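Long-range contact in class I phosphodiesterase PDEB1 (Leishmania major, PDB 2R8Q), which belongs to the cyclic nucleotide phosphodiesterase family and has an all-helical catalytic domain that binds zinc, magnesium and 3-isobutyl-1-methylxanthine: residues 97-102 and 269-274. Numbering follows the deposited sequence.
Sequences VPYHNF and AMAVTE. With IBM (3-isobutyl-1-methylxanthine), chain E.
Tyr99 and Val272 meet in a CH-pi contact. Val272 CG2 lies over one face of the phenol ring, 3.5 Å from the centroid of Tyr99 and 21° off the ring normal. The methyl is shifted toward the CD1–CE1 side and comes within 3.4 Å of Tyr99 CD1. The two side chains run alongside each other in the same direction. The branch of Val272 divides the work: with CG1 anti to the backbone N (chi1 173°), CG2 faces the tyrosine while CG1 reaches the xanthine, 4.0 Å from IBM C6.

Further packing flanks this pair. Ala271 CB sits at the edge of the Tyr99 ring, near its plane, and makes a van der Waals contact with the carbonyl oxygen Pro98 O at 3.5 Å. The proline ring leans on the aliphatic part of Glu274, with Pro98 CG 3.9 Å from Glu274 CG. The carboxylate of Glu274 turns to salt bridges with Arg278 and Arg296.

No hydrogen bond joins the two segments. Glu275 on the same helix accepts from Tyr99 N and is hydrogen-bonded to His100 ND1, and Tyr99 OH is hydrogen-bonded to Asn257 OD1. Within the loop, Asn101 ND2 donates to Val97 O (2.8 Å, 166°). Asn101, at the N-cap of helix 102-118, makes a weak hydrogen bond from OD1 to Tyr103 N.

IBM C13, of the isobutyl group, is 3.8 Å from His100 CE1. The Tyr99 side chain lies about 6 Å from the zinc ion, which is held by His104, His140, Asp141 and Asp254. The contact packs the loop against helix 262-285 and supplies Tyr99, His100 and Val272 to the 3-isobutyl-1-methylxanthine pocket of this helical HD-type phosphodiesterase domain.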
loop_
_atom_site.group_PDB
_atom_site.type_symbol
_atom_site.label_atom_id
_atom_site.label_comp_id
_atom_site.label_asym_id
_atom_site.label_seq_id
_atom_site.Cartn_x
_atom_site.Cartn_y
_atom_site.Cartn_z
ATOM N N VAL A 97 20.192 -4.749 -4.014
ATOM C CA VAL A 97 20.165 -4.606 -5.467
ATOM C C VAL A 97 21.355 -3.720 -5.838
ATOM O O VAL A 97 21.877 -2.996 -4.991
ATOM C CB VAL A 97 18.848 -3.966 -5.949
ATOM C CG1 VAL A 97 17.693 -4.927 -5.703
ATOM C CG2 VAL A 97 18.601 -2.655 -5.219
ATOM N N PRO A 98 21.798 -3.761 -7.106
ATOM C CA PRO A 98 22.943 -2.962 -7.557
ATOM C C PRO A 98 22.881 -1.452 -7.385
ATOM O O PRO A 98 23.882 -0.827 -7.022
ATOM C CB PRO A 98 23.080 -3.347 -9.033
ATOM C CG PRO A 98 22.515 -4.742 -9.078
ATOM C CD PRO A 98 21.294 -4.612 -8.199
ATOM N N TYR A 99 21.716 -0.864 -7.645
ATOM C CA TYR A 99 21.587 0.580 -7.555
ATOM C C TYR A 99 20.617 1.113 -6.511
ATOM O O TYR A 99 20.988 1.962 -5.702
ATOM C CB TYR A 99 21.200 1.148 -8.924
ATOM C CG TYR A 99 21.115 2.657 -8.954
ATOM C CD1 TYR A 99 22.267 3.440 -8.963
ATOM C CD2 TYR A 99 19.881 3.300 -8.955
ATOM C CE1 TYR A 99 22.191 4.830 -8.977
ATOM C CE2 TYR A 99 19.791 4.681 -8.963
ATOM C CZ TYR A 99 20.946 5.443 -8.978
ATOM O OH TYR A 99 20.854 6.814 -9.007
ATOM N N HIS A 100 19.379 0.625 -6.522
ATOM C CA HIS A 100 18.386 1.122 -5.578
ATOM C C HIS A 100 18.497 0.531 -4.187
ATOM O O HIS A 100 17.527 0.019 -3.622
ATOM C CB HIS A 100 16.974 0.928 -6.135
ATOM C CG HIS A 100 16.633 1.886 -7.235
ATOM N ND1 HIS A 100 16.697 1.547 -8.569
ATOM C CD2 HIS A 100 16.268 3.191 -7.196
ATOM C CE1 HIS A 100 16.389 2.602 -9.305
ATOM N NE2 HIS A 100 16.126 3.612 -8.496
ATOM N N ASN A 101 19.704 0.629 -3.640
ATOM C CA ASN A 101 19.999 0.142 -2.302
ATOM C C ASN A 101 20.137 1.344 -1.367
ATOM O O ASN A 101 19.950 2.488 -1.781
ATOM C CB ASN A 101 21.286 -0.687 -2.328
ATOM C CG ASN A 101 22.428 0.040 -3.007
ATOM O OD1 ASN A 101 22.757 1.165 -2.642
ATOM N ND2 ASN A 101 23.043 -0.602 -3.999
ATOM N N PHE A 102 20.468 1.087 -0.104
ATOM C CA PHE A 102 20.590 2.158 0.877
ATOM C C PHE A 102 21.556 3.270 0.455
ATOM O O PHE A 102 21.319 4.440 0.743
ATOM C CB PHE A 102 21.010 1.562 2.228
ATOM C CG PHE A 102 21.040 2.553 3.363
ATOM C CD1 PHE A 102 19.895 3.264 3.725
ATOM C CD2 PHE A 102 22.209 2.747 4.095
ATOM C CE1 PHE A 102 19.912 4.150 4.802
ATOM C CE2 PHE A 102 22.241 3.632 5.175
ATOM C CZ PHE A 102 21.093 4.334 5.532
ATOM N N ALA A 269 27.007 5.067 -12.768
ATOM C CA ALA A 269 26.514 4.537 -14.039
ATOM C C ALA A 269 26.694 3.025 -14.135
ATOM O O ALA A 269 25.857 2.327 -14.717
ATOM C CB ALA A 269 27.217 5.230 -15.207
ATOM N N MET A 270 27.785 2.515 -13.571
ATOM C CA MET A 270 28.038 1.077 -13.596
ATOM C C MET A 270 26.980 0.364 -12.759
ATOM O O MET A 270 26.498 -0.702 -13.135
ATOM C CB MET A 270 29.433 0.767 -13.044
ATOM C CG MET A 270 30.567 1.295 -13.899
ATOM S SD MET A 270 32.175 0.961 -13.140
ATOM C CE MET A 270 33.275 1.761 -14.301
ATOM N N ALA A 271 26.619 0.962 -11.623
ATOM C CA ALA A 271 25.616 0.374 -10.745
ATOM C C ALA A 271 24.237 0.376 -11.407
ATOM O O ALA A 271 23.522 -0.624 -11.359
ATOM C CB ALA A 271 25.568 1.132 -9.421
ATOM N N VAL A 272 23.863 1.501 -12.014
ATOM C CA VAL A 272 22.573 1.594 -12.698
ATOM C C VAL A 272 22.523 0.552 -13.812
ATOM O O VAL A 272 21.544 -0.184 -13.948
ATOM C CB VAL A 272 22.353 2.987 -13.340
ATOM C CG1 VAL A 272 21.073 2.978 -14.173
ATOM C CG2 VAL A 272 22.263 4.050 -12.267
ATOM N N THR A 273 23.592 0.491 -14.598
ATOM C CA THR A 273 23.666 -0.448 -15.706
ATOM C C THR A 273 23.472 -1.893 -15.270
ATOM O O THR A 273 22.703 -2.632 -15.885
ATOM C CB THR A 273 25.010 -0.314 -16.448
ATOM O OG1 THR A 273 25.105 1.002 -17.006
ATOM C CG2 THR A 273 25.112 -1.345 -17.571
ATOM N N GLU A 274 24.162 -2.301 -14.209
ATOM C CA GLU A 274 24.030 -3.670 -13.730
ATOM C C GLU A 274 22.620 -3.963 -13.232
ATOM O O GLU A 274 22.115 -5.068 -13.423
ATOM C CB GLU A 274 25.043 -3.959 -12.621
ATOM C CG GLU A 274 24.962 -5.378 -12.044
ATOM C CD GLU A 274 25.029 -6.477 -13.105
ATOM O OE1 GLU A 274 25.684 -6.278 -14.149
ATOM O OE2 GLU A 274 24.435 -7.553 -12.881
HETATM N N9 IBM E . 17.870 6.089 -16.365
HETATM C C8 IBM E . 18.408 5.725 -17.575
HETATM N N7 IBM E . 19.710 5.846 -17.632
HETATM C C5 IBM E . 20.052 6.323 -16.374
HETATM C C4 IBM E . 18.934 6.477 -15.585
HETATM N N3 IBM E . 18.885 6.916 -14.308
HETATM C C2 IBM E . 20.098 7.239 -13.770
HETATM N N1 IBM E . 21.287 7.114 -14.497
HETATM C C6 IBM E . 21.265 6.657 -15.793
HETATM O O6 IBM E . 22.302 6.543 -16.429
HETATM O O2 IBM E . 20.147 7.652 -12.616
HETATM C C10 IBM E . 22.555 7.469 -13.878
HETATM C C11 IBM E . 17.639 7.030 -13.568
HETATM C C12 IBM E . 17.049 5.632 -13.357
HETATM C C13 IBM E . 17.551 5.022 -12.056
HETATM C C14 IBM E . 15.528 5.678 -13.384
#